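Local coordinates for protein monoglyceride lipase (Saccharomyces cerevisiae, PDB 4ZWN) that hydrolyses monoacylglycerols, preferably those with a monounsaturated acyl chain, to glycerol and free fatty acid, and also takes part in breaking down fatty acid ethyl esters, at residues 37-42 with 46-51; 95-100 with 117-122; 30-35 with 52-57. The protein carries 2 engineered substitutions. All coordinates share one frame; numbering follows the deposited sequence.

Contact 1 (37-42 with 46-51)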
loop_
_atom_site.group_PDB
_atom_site.type_symbol
_atom_site.label_atom_id
_atom_site.label_comp_id
_atom_site.label_asym_id
_atom_site.label_seq_id
_atom_site.Cartn_x
_atom_site.Cartn_y
_atom_site.Cartn_z
ATOM N N GLN A 37 9.459 -10.431 -12.469
ATOM C CA GLN A 37 9.045 -10.353 -13.881
ATOM C C GLN A 37 8.962 -8.899 -14.339
ATOM O O GLN A 37 8.691 -7.984 -13.541
ATOM C CB GLN A 37 7.697 -11.019 -14.030
ATOM C CG GLN A 37 7.477 -12.003 -15.141
ATOM C CD GLN A 37 6.357 -12.982 -14.843
ATOM O OE1 GLN A 37 6.052 -13.262 -13.690
ATOM N NE2 GLN A 37 5.725 -13.490 -15.891
ATOM N N TYR A 38 9.145 -8.680 -15.631
ATOM C CA TYR A 38 9.106 -7.329 -16.163
ATOM C C TYR A 38 8.084 -7.138 -17.283
ATOM O O TYR A 38 7.802 -8.046 -18.056
ATOM C CB TYR A 38 10.509 -6.933 -16.651
ATOM C CG TYR A 38 11.549 -6.838 -15.549
ATOM C CD1 TYR A 38 12.296 -7.945 -15.177
ATOM C CD2 TYR A 38 11.764 -5.644 -14.866
ATOM C CE1 TYR A 38 13.248 -7.867 -14.154
ATOM C CE2 TYR A 38 12.706 -5.553 -13.847
ATOM C CZ TYR A 38 13.445 -6.664 -13.495
ATOM O OH TYR A 38 14.374 -6.546 -12.485
ATOM N N GLU A 39 7.518 -5.940 -17.334
ATOM C CA GLU A 39 6.536 -5.592 -18.349
ATOM C C GLU A 39 6.588 -4.105 -18.654
ATOM O O GLU A 39 6.614 -3.281 -17.739
ATOM C CB GLU A 39 5.124 -5.977 -17.906
ATOM C CG GLU A 39 4.051 -5.492 -18.845
ATOM C CD GLU A 39 2.708 -6.106 -18.549
ATOM O OE1 GLU A 39 2.678 -7.210 -17.964
ATOM O OE2 GLU A 39 1.685 -5.483 -18.901
ATOM N N ASN A 40 6.612 -3.771 -19.941
ATOM C CA ASN A 40 6.666 -2.386 -20.388
ATOM C C ASN A 40 5.278 -1.764 -20.525
ATOM O O ASN A 40 4.348 -2.392 -21.038
ATOM C CB ASN A 40 7.407 -2.291 -21.722
ATOM C CG ASN A 40 8.893 -2.579 -21.591
ATOM O OD1 ASN A 40 9.349 -3.133 -20.591
ATOM N ND2 ASN A 40 9.655 -2.197 -22.608
ATOM N N PHE A 41 5.149 -0.526 -20.060
ATOM C CA PHE A 41 3.911 0.229 -20.203
ATOM C C PHE A 41 4.171 1.723 -20.058
ATOM O O PHE A 41 4.750 2.163 -19.064
ATOM C CB PHE A 41 2.870 -0.222 -19.173
ATOM C CG PHE A 41 1.613 0.605 -19.177
ATOM C CD1 PHE A 41 0.623 0.378 -20.120
ATOM C CD2 PHE A 41 1.417 1.601 -18.234
ATOM C CE1 PHE A 41 -0.538 1.135 -20.129
ATOM C CE2 PHE A 41 0.257 2.363 -18.235
ATOM C CZ PHE A 41 -0.721 2.129 -19.186
ATOM N N ASP A 42 3.741 2.483 -21.062
ATOM C CA ASP A 42 3.815 3.943 -21.057
ATOM C C ASP A 42 5.201 4.458 -20.675
ATOM O O ASP A 42 5.339 5.325 -19.816
ATOM C CB ASP A 42 2.760 4.520 -20.111
ATOM C CG ASP A 42 2.512 5.997 -20.349
ATOM O OD1 ASP A 42 2.775 6.468 -21.474
ATOM O OD2 ASP A 42 2.054 6.684 -19.411
ATOM N N PHE A 46 8.135 -2.009 -15.799
ATOM C CA PHE A 46 7.628 -2.353 -14.478
ATOM C C PHE A 46 8.061 -3.746 -14.028
ATOM O O PHE A 46 7.792 -4.740 -14.704
ATOM C CB PHE A 46 6.099 -2.263 -14.457
ATOM C CG PHE A 46 5.570 -0.865 -14.582
ATOM C CD1 PHE A 46 5.312 -0.314 -15.826
ATOM C CD2 PHE A 46 5.320 -0.103 -13.455
ATOM C CE1 PHE A 46 4.823 0.974 -15.941
ATOM C CE2 PHE A 46 4.830 1.185 -13.565
ATOM C CZ PHE A 46 4.582 1.723 -14.809
ATOM N N GLY A 47 8.731 -3.810 -12.882
ATOM C CA GLY A 47 9.015 -5.081 -12.245
ATOM C C GLY A 47 7.813 -5.511 -11.422
ATOM O O GLY A 47 7.253 -4.711 -10.673
ATOM N N TYR A 48 7.402 -6.767 -11.563
ATOM C CA TYR A 48 6.233 -7.248 -10.839
ATOM C C TYR A 48 6.369 -8.707 -10.427
ATOM O O TYR A 48 7.245 -9.424 -10.908
ATOM C CB TYR A 48 4.964 -7.062 -11.677
ATOM C CG TYR A 48 4.893 -7.959 -12.891
ATOM C CD1 TYR A 48 4.218 -9.171 -12.846
ATOM C CD2 TYR A 48 5.500 -7.592 -14.084
ATOM C CE1 TYR A 48 4.152 -9.992 -13.953
ATOM C CE2 TYR A 48 5.438 -8.406 -15.196
ATOM C CZ TYR A 48 4.763 -9.604 -15.126
ATOM O OH TYR A 48 4.700 -10.417 -16.235
ATOM N N MET A 49 5.483 -9.133 -9.534
ATOM C CA MET A 49 5.480 -10.497 -9.029
ATOM C C MET A 49 4.074 -11.066 -8.978
ATOM O O MET A 49 3.126 -10.378 -8.599
ATOM C CB MET A 49 6.095 -10.561 -7.634
ATOM C CG MET A 49 7.600 -10.573 -7.609
ATOM S SD MET A 49 8.196 -10.892 -5.944
ATOM C CE MET A 49 9.964 -10.909 -6.227
ATOM N N PHE A 50 3.947 -12.328 -9.366
ATOM C CA PHE A 50 2.707 -13.053 -9.156
ATOM C C PHE A 50 2.952 -14.179 -8.164
ATOM O O PHE A 50 3.645 -15.146 -8.472
ATOM C CB PHE A 50 2.156 -13.610 -10.464
ATOM C CG PHE A 50 1.048 -14.598 -10.267
ATOM C CD1 PHE A 50 -0.189 -14.184 -9.801
ATOM C CD2 PHE A 50 1.247 -15.942 -10.528
ATOM C CE1 PHE A 50 -1.210 -15.093 -9.607
ATOM C CE2 PHE A 50 0.231 -16.857 -10.337
ATOM C CZ PHE A 50 -1.000 -16.433 -9.875
ATOM N N TRP A 51 2.385 -14.042 -6.970
ATOM C CA TRP A 51 2.595 -15.022 -5.913
ATOM C C TRP A 51 1.426 -15.996 -5.840
ATOM O O TRP A 51 0.340 -15.630 -5.395
ATOM C CB TRP A 51 2.786 -14.321 -4.568
ATOM C CG TRP A 51 3.580 -15.121 -3.590
ATOM C CD1 TRP A 51 3.292 -16.374 -3.129
ATOM C CD2 TRP A 51 4.790 -14.721 -2.941
ATOM N NE1 TRP A 51 4.254 -16.779 -2.235
ATOM C CE2 TRP A 51 5.185 -15.783 -2.102
ATOM C CE3 TRP A 51 5.581 -13.569 -2.989
ATOM C CZ2 TRP A 51 6.336 -15.727 -1.316
ATOM C CZ3 TRP A 51 6.724 -13.514 -2.207
ATOM C CH2 TRP A 51 7.089 -14.586 -1.381
HETATM O O HOH W 1 6.325 -13.479 -10.919
#
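Gln37 O is gripped from strand 46-51 by two donors of unequal strength: the backbone N of Tyr48 reaches it at 2.7 Å in a bond with an N-H...O angle of 161°, and the CA of Gly47 makes a C-H...O contact with it. The return bond, from Gln37 N to Tyr48 O at 2.9 Å, completes a hydrogen-bonded antiparallel pair. Two residues on, Glu39 and Phe46 form a second such pair, in which Phe46 N lies 2.8 Å from Glu39 O but meets it less straight. Tyr38 and Gly47 form the non-hydrogen-bonded pair between them, where the Tyr38 ring comes alongside the glycine at a slant, CD2 3.8 Å from Gly47 CA.

On the other face of the sheet Tyr48 carries the side-chain contact. Its CG sits between the backbone N and the carbonyl carbon (chi1 69°), which turns the ring back over strand 37-41. Gln37 CB rests on one ring face, 3.6 Å from the centroid of Tyr48, a CH-pi contact, while the Gln37 amide runs on past the hydroxyl with its plane 27° from that of the ring. Glu39 CB touches Tyr48 CE2 at 3.7 Å; its carboxylate goes on to His122 of helix 113-134. A water donates to Gln37 OE1 and accepts from Phe50 N. Paired main-chain bonds thus secure the outermost strand of the sheet, and the CH-pi contact of Gln37 CB with the face of Tyr48 supplements them, without any direct side-chain hydrogen bond between the two strands.

Contact 2 (95-100 with 117-122)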
loop_
_atom_site.group_PDB
_atom_site.type_symbol
_atom_site.label_atom_id
_atom_site.label_comp_id
_atom_site.label_asym_id
_atom_site.label_seq_id
_atom_site.Cartn_x
_atom_site.Cartn_y
_atom_site.Cartn_z
ATOM N N ASP A 95 6.489 -2.867 -8.562
ATOM C CA ASP A 95 7.190 -1.644 -8.206
ATOM C C ASP A 95 6.627 -0.517 -9.063
ATOM O O ASP A 95 6.719 -0.557 -10.287
ATOM C CB ASP A 95 8.703 -1.789 -8.406
ATOM C CG ASP A 95 9.338 -2.758 -7.416
ATOM O OD1 ASP A 95 8.659 -3.173 -6.451
ATOM O OD2 ASP A 95 10.527 -3.096 -7.596
ATOM N N GLN A 96 6.018 0.473 -8.417
ATOM C CA GLN A 96 5.360 1.558 -9.135
ATOM C C GLN A 96 6.373 2.490 -9.786
ATOM O O GLN A 96 7.553 2.483 -9.435
ATOM C CB GLN A 96 4.456 2.357 -8.193
ATOM C CG GLN A 96 3.410 1.530 -7.466
ATOM C CD GLN A 96 2.629 2.350 -6.458
ATOM O OE1 GLN A 96 1.914 3.284 -6.821
ATOM N NE2 GLN A 96 2.771 2.011 -5.181
ATOM N N ARG A 97 5.898 3.290 -10.738
ATOM C CA ARG A 97 6.733 4.284 -11.394
ATOM C C ARG A 97 7.323 5.240 -10.362
ATOM O O ARG A 97 6.594 5.862 -9.591
ATOM C CB ARG A 97 5.926 5.057 -12.441
ATOM C CG ARG A 97 6.757 5.973 -13.327
ATOM C CD ARG A 97 5.865 6.756 -14.279
ATOM N NE ARG A 97 4.996 5.878 -15.057
ATOM C CZ ARG A 97 5.231 5.509 -16.313
ATOM N NH1 ARG A 97 6.308 5.950 -16.948
ATOM N NH2 ARG A 97 4.383 4.703 -16.938
ATOM N N GLY A 98 8.647 5.339 -10.345
ATOM C CA GLY A 98 9.338 6.193 -9.399
ATOM C C GLY A 98 9.943 5.409 -8.252
ATOM O O GLY A 98 10.644 5.969 -7.406
ATOM N N ALA A 99 9.683 4.105 -8.229
ATOM C CA ALA A 99 10.107 3.270 -7.111
ATOM C C ALA A 99 10.674 1.926 -7.560
ATOM O O ALA A 99 10.470 1.501 -8.698
ATOM C CB ALA A 99 8.942 3.050 -6.159
ATOM N N GLY A 100 11.389 1.269 -6.651
ATOM C CA GLY A 100 11.881 -0.080 -6.875
ATOM C C GLY A 100 12.760 -0.243 -8.098
ATOM O O GLY A 100 13.510 0.662 -8.457
ATOM N N PHE A 117 -2.240 6.564 -11.270
ATOM C CA PHE A 117 -3.495 5.861 -11.487
ATOM C C PHE A 117 -3.567 5.197 -12.854
ATOM O O PHE A 117 -4.163 4.131 -12.991
ATOM C CB PHE A 117 -4.672 6.814 -11.289
ATOM C CG PHE A 117 -4.989 7.069 -9.844
ATOM C CD1 PHE A 117 -5.784 6.186 -9.131
ATOM C CD2 PHE A 117 -4.468 8.171 -9.190
ATOM C CE1 PHE A 117 -6.065 6.406 -7.797
ATOM C CE2 PHE A 117 -4.748 8.398 -7.855
ATOM C CZ PHE A 117 -5.548 7.514 -7.158
ATOM N N ASN A 118 -2.952 5.812 -13.857
ATOM C CA ASN A 118 -2.927 5.223 -15.191
ATOM C C ASN A 118 -2.172 3.899 -15.199
ATOM O O ASN A 118 -2.605 2.935 -15.833
ATOM C CB ASN A 118 -2.300 6.181 -16.200
ATOM C CG ASN A 118 -2.469 5.707 -17.631
ATOM O OD1 ASN A 118 -3.571 5.353 -18.052
ATOM N ND2 ASN A 118 -1.376 5.684 -18.383
ATOM N N ASP A 119 -1.044 3.855 -14.494
ATOM C CA ASP A 119 -0.296 2.613 -14.342
ATOM C C ASP A 119 -1.119 1.601 -13.563
ATOM O O ASP A 119 -1.118 0.412 -13.878
ATOM C CB ASP A 119 1.038 2.850 -13.629
ATOM C CG ASP A 119 1.984 3.726 -14.427
ATOM O OD1 ASP A 119 1.820 3.822 -15.662
ATOM O OD2 ASP A 119 2.897 4.316 -13.815
ATOM N N LEU A 120 -1.824 2.085 -12.545
ATOM C CA LEU A 120 -2.642 1.224 -11.701
ATOM C C LEU A 120 -3.760 0.566 -12.503
ATOM O O LEU A 120 -3.998 -0.633 -12.367
ATOM C CB LEU A 120 -3.228 2.016 -10.529
ATOM C CG LEU A 120 -4.070 1.220 -9.526
ATOM C CD1 LEU A 120 -3.298 0.018 -8.999
ATOM C CD2 LEU A 120 -4.509 2.111 -8.379
ATOM N N GLU A 121 -4.437 1.347 -13.342
ATOM C CA GLU A 121 -5.522 0.818 -14.165
ATOM C C GLU A 121 -5.028 -0.303 -15.072
ATOM O O GLU A 121 -5.747 -1.271 -15.322
ATOM C CB GLU A 121 -6.163 1.925 -15.009
ATOM C CG GLU A 121 -6.853 3.026 -14.213
ATOM C CD GLU A 121 -8.180 2.597 -13.607
ATOM O OE1 GLU A 121 -8.549 1.409 -13.725
ATOM O OE2 GLU A 121 -8.863 3.459 -13.015
ATOM N N HIS A 122 -3.797 -0.170 -15.556
ATOM C CA HIS A 122 -3.201 -1.182 -16.421
ATOM C C HIS A 122 -3.056 -2.529 -15.720
ATOM O O HIS A 122 -3.354 -3.572 -16.302
ATOM C CB HIS A 122 -1.831 -0.728 -16.924
ATOM C CG HIS A 122 -1.066 -1.807 -17.624
ATOM N ND1 HIS A 122 -1.320 -2.173 -18.928
ATOM C CD2 HIS A 122 -0.071 -2.619 -17.193
ATOM C CE1 HIS A 122 -0.506 -3.153 -19.275
ATOM N NE2 HIS A 122 0.261 -3.444 -18.240
HETATM O O HOH W 2 3.054 3.671 -11.184
#
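Arg97 starts out extended, with CG trans to its own backbone N (chi1 -171°), and then bends at chi3 (-54°), which presents the NE side of its guanidinium to Asp119. The aspartate CG lies beside its own backbone N, and the carboxylate leaves helix 113-134 toward the loop. The two groups meet side-on. Arg97 NE donates to Asp119 OD2 at 2.9 Å, using the syn lone pair of that oxygen, and Arg97 NH2 donates to Asp119 OD1 at 3.0 Å with a nearly straight N-H...O angle of 174°. Both oxygens lie close to the guanidinium plane, and the two groups are nearly coplanar, as expected of a two-pronged salt bridge that fixes the rotation of both ends.

A water adds a third link, accepting from Arg97 N at 2.9 Å and donating to Asp119 OD2 at 2.7 Å. That oxygen therefore receives both a charged and a neutral donor, which would probably stabilise the ionised carboxylate in this buried position. Beyond the pair, Arg97 NH1 bonds to Asp42 O, so the guanidinium also reaches the turn that joins strands 37-41 and 44-51.

Arg97 is the second residue of a type II turn from Gln96 to Ala99, closed by Ala99 N to Gln96 O. The arrangement belongs to the alpha/beta hydrolase fold, where the loop leaving strand 89-94 is tied to the helix that follows it, 113-134.

Contact 3 (30-35 with 52-57)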
loop_
_atom_site.group_PDB
_atom_site.type_symbol
_atom_site.label_atom_id
_atom_site.label_comp_id
_atom_site.label_asym_id
_atom_site.label_seq_id
_atom_site.Cartn_x
_atom_site.Cartn_y
_atom_site.Cartn_z
ATOM N N GLN A 30 8.308 -19.007 3.680
ATOM C CA GLN A 30 7.965 -20.416 3.827
ATOM C C GLN A 30 7.568 -21.064 2.504
ATOM O O GLN A 30 7.647 -22.283 2.358
ATOM C CB GLN A 30 6.836 -20.575 4.844
ATOM C CG GLN A 30 7.128 -19.905 6.171
ATOM C CD GLN A 30 5.957 -19.973 7.122
ATOM O OE1 GLN A 30 5.196 -20.941 7.118
ATOM N NE2 GLN A 30 5.801 -18.940 7.942
ATOM N N THR A 31 7.141 -20.249 1.545
ATOM C CA THR A 31 6.782 -20.762 0.228
ATOM C C THR A 31 7.840 -20.391 -0.804
ATOM O O THR A 31 8.870 -19.804 -0.472
ATOM C CB THR A 31 5.410 -20.236 -0.239
ATOM O OG1 THR A 31 5.463 -18.813 -0.391
ATOM C CG2 THR A 31 4.333 -20.599 0.764
ATOM N N THR A 32 7.577 -20.740 -2.059
ATOM C CA THR A 32 8.515 -20.480 -3.142
ATOM C C THR A 32 8.381 -19.054 -3.666
ATOM O O THR A 32 7.335 -18.668 -4.189
ATOM C CB THR A 32 8.309 -21.467 -4.306
ATOM O OG1 THR A 32 8.420 -22.810 -3.818
ATOM C CG2 THR A 32 9.347 -21.233 -5.394
ATOM N N VAL A 33 9.449 -18.275 -3.525
ATOM C CA VAL A 33 9.462 -16.896 -3.995
ATOM C C VAL A 33 9.377 -16.839 -5.518
ATOM O O VAL A 33 10.196 -17.441 -6.211
ATOM C CB VAL A 33 10.723 -16.152 -3.518
ATOM C CG1 VAL A 33 10.746 -14.733 -4.065
ATOM C CG2 VAL A 33 10.787 -16.145 -1.995
ATOM N N PRO A 34 8.370 -16.121 -6.040
ATOM C CA PRO A 34 8.106 -15.980 -7.477
ATOM C C PRO A 34 9.220 -15.260 -8.233
ATOM O O PRO A 34 10.020 -14.524 -7.654
ATOM C CB PRO A 34 6.817 -15.152 -7.521
ATOM C CG PRO A 34 6.179 -15.377 -6.194
ATOM C CD PRO A 34 7.312 -15.501 -5.227
ATOM N N GLU A 35 9.253 -15.491 -9.538
ATOM C CA GLU A 35 10.196 -14.846 -10.445
ATOM C C GLU A 35 9.942 -13.337 -10.474
ATOM O O GLU A 35 8.804 -12.903 -10.628
ATOM C CB GLU A 35 10.037 -15.428 -11.849
ATOM C CG GLU A 35 10.717 -14.687 -12.993
ATOM C CD GLU A 35 10.459 -15.325 -14.354
ATOM O OE1 GLU A 35 9.979 -16.474 -14.390
ATOM O OE2 GLU A 35 10.726 -14.670 -15.389
ATOM N N PRO A 52 1.650 -17.246 -6.273
ATOM C CA PRO A 52 0.589 -18.257 -6.347
ATOM C C PRO A 52 0.263 -18.885 -4.995
ATOM O O PRO A 52 1.093 -18.862 -4.087
ATOM C CB PRO A 52 1.175 -19.299 -7.300
ATOM C CG PRO A 52 2.646 -19.220 -7.056
ATOM C CD PRO A 52 2.950 -17.776 -6.726
ATOM N N VAL A 53 -0.938 -19.438 -4.872
ATOM C CA VAL A 53 -1.321 -20.168 -3.671
ATOM C C VAL A 53 -0.483 -21.434 -3.550
ATOM O O VAL A 53 -0.416 -22.231 -4.486
ATOM C CB VAL A 53 -2.816 -20.541 -3.681
ATOM C CG1 VAL A 53 -3.150 -21.421 -2.488
ATOM C CG2 VAL A 53 -3.680 -19.286 -3.690
ATOM N N GLN A 54 0.167 -21.611 -2.403
ATOM C CA GLN A 54 1.011 -22.781 -2.172
ATOM C C GLN A 54 0.745 -23.421 -0.814
ATOM O O GLN A 54 1.556 -23.294 0.101
ATOM C CB GLN A 54 2.490 -22.401 -2.269
ATOM C CG GLN A 54 2.880 -21.719 -3.565
ATOM C CD GLN A 54 4.308 -21.211 -3.546
ATOM O OE1 GLN A 54 5.214 -21.885 -3.055
ATOM N NE2 GLN A 54 4.516 -20.011 -4.077
ATOM N N ASN A 55 -0.367 -24.102 -0.715
ATOM C CA ASN A 55 -0.740 -24.709 0.525
ATOM C C ASN A 55 -1.165 -26.144 0.367
ATOM O O ASN A 55 -1.907 -26.649 1.160
ATOM C CB ASN A 55 -1.850 -23.912 1.174
ATOM C CG ASN A 55 -3.105 -23.970 0.390
ATOM O OD1 ASN A 55 -3.164 -24.625 -0.616
ATOM N ND2 ASN A 55 -4.110 -23.292 0.844
ATOM N N GLY A 56 -0.683 -26.830 -0.638
ATOM C CA GLY A 56 -0.994 -28.230 -0.712
ATOM C C GLY A 56 -2.327 -28.511 -1.353
ATOM O O GLY A 56 -2.363 -29.176 -2.361
ATOM N N THR A 57 -3.419 -28.028 -0.782
ATOM C CA THR A 57 -4.647 -28.051 -1.522
ATOM C C THR A 57 -4.220 -27.208 -2.650
ATOM O O THR A 57 -3.194 -26.595 -2.566
ATOM C CB THR A 57 -5.771 -27.289 -0.844
ATOM O OG1 THR A 57 -6.159 -26.214 -1.684
ATOM C CG2 THR A 57 -5.349 -26.743 0.474
#
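Gln54 gives up more surface than any other residue where two loops flank the N-terminal beta hairpin of this alpha/beta hydrolase: loop 30-35 leads into strand 37-41, and loop 52-57 follows strand 44-51. Its amide pairs with the backbone of Thr32 through both of its polar atoms. Thr32 N donates to Gln54 OE1 at 2.8 Å with an N-H...O angle of 166°, and Gln54 NE2 donates to Thr32 O at 3.1 Å along an almost straight line of 176°. In the second bond the donor lies in the carbonyl plane of Thr32, on a lone pair, and the acceptor lies in the amide plane of Gln54; in the first the donor is tilted 21° from the carbonyl plane of the glutamine. Using both ends of the amide in this way fixes its orientation.

The side chain is extended beyond CG, long enough to cross from one loop to the other. Thr31 packs against its flank: CB lies 3.3 Å from Gln54 OE1, and the methyl CG2 comes within 4.0 Å of Gln54 CB. The hydroxyl of Thr31 serves a different purpose, bonding to Asp82 of helix 78-86 and to Trp51 NE1. Thr32 faces the same amide oxygen with its CB, 3.4 Å from Gln54 OE1. Nearer the hairpin the two prolines touch, with Pro34 CG 4.1 Å from Pro52 CD.

How the contacts relate
Contact 1 pairs the hairpin strands 37-41 and 44-51 at one edge of the central mixed sheet. It is nested in the chain segment closed by contact 3, whose centre lies about 19 Å from its own; contact 2 follows later in the sequence, its centre about 10 Å from that of contact 1. The hairpin touches both: Trp51 NE1 bonds to Thr31 OG1 on the side of contact 3, while Gly47 O receives Asp95 N and Glu39 OE2 pairs with His122 on the side of contact 2. Contacts 2 and 3, with centres about 25 Å apart, do not meet. The hairpin, which forms this edge of the sheet, is thus tied to the loop after strand 89-94 and to helix 113-134, away from the inferred catalytic triad.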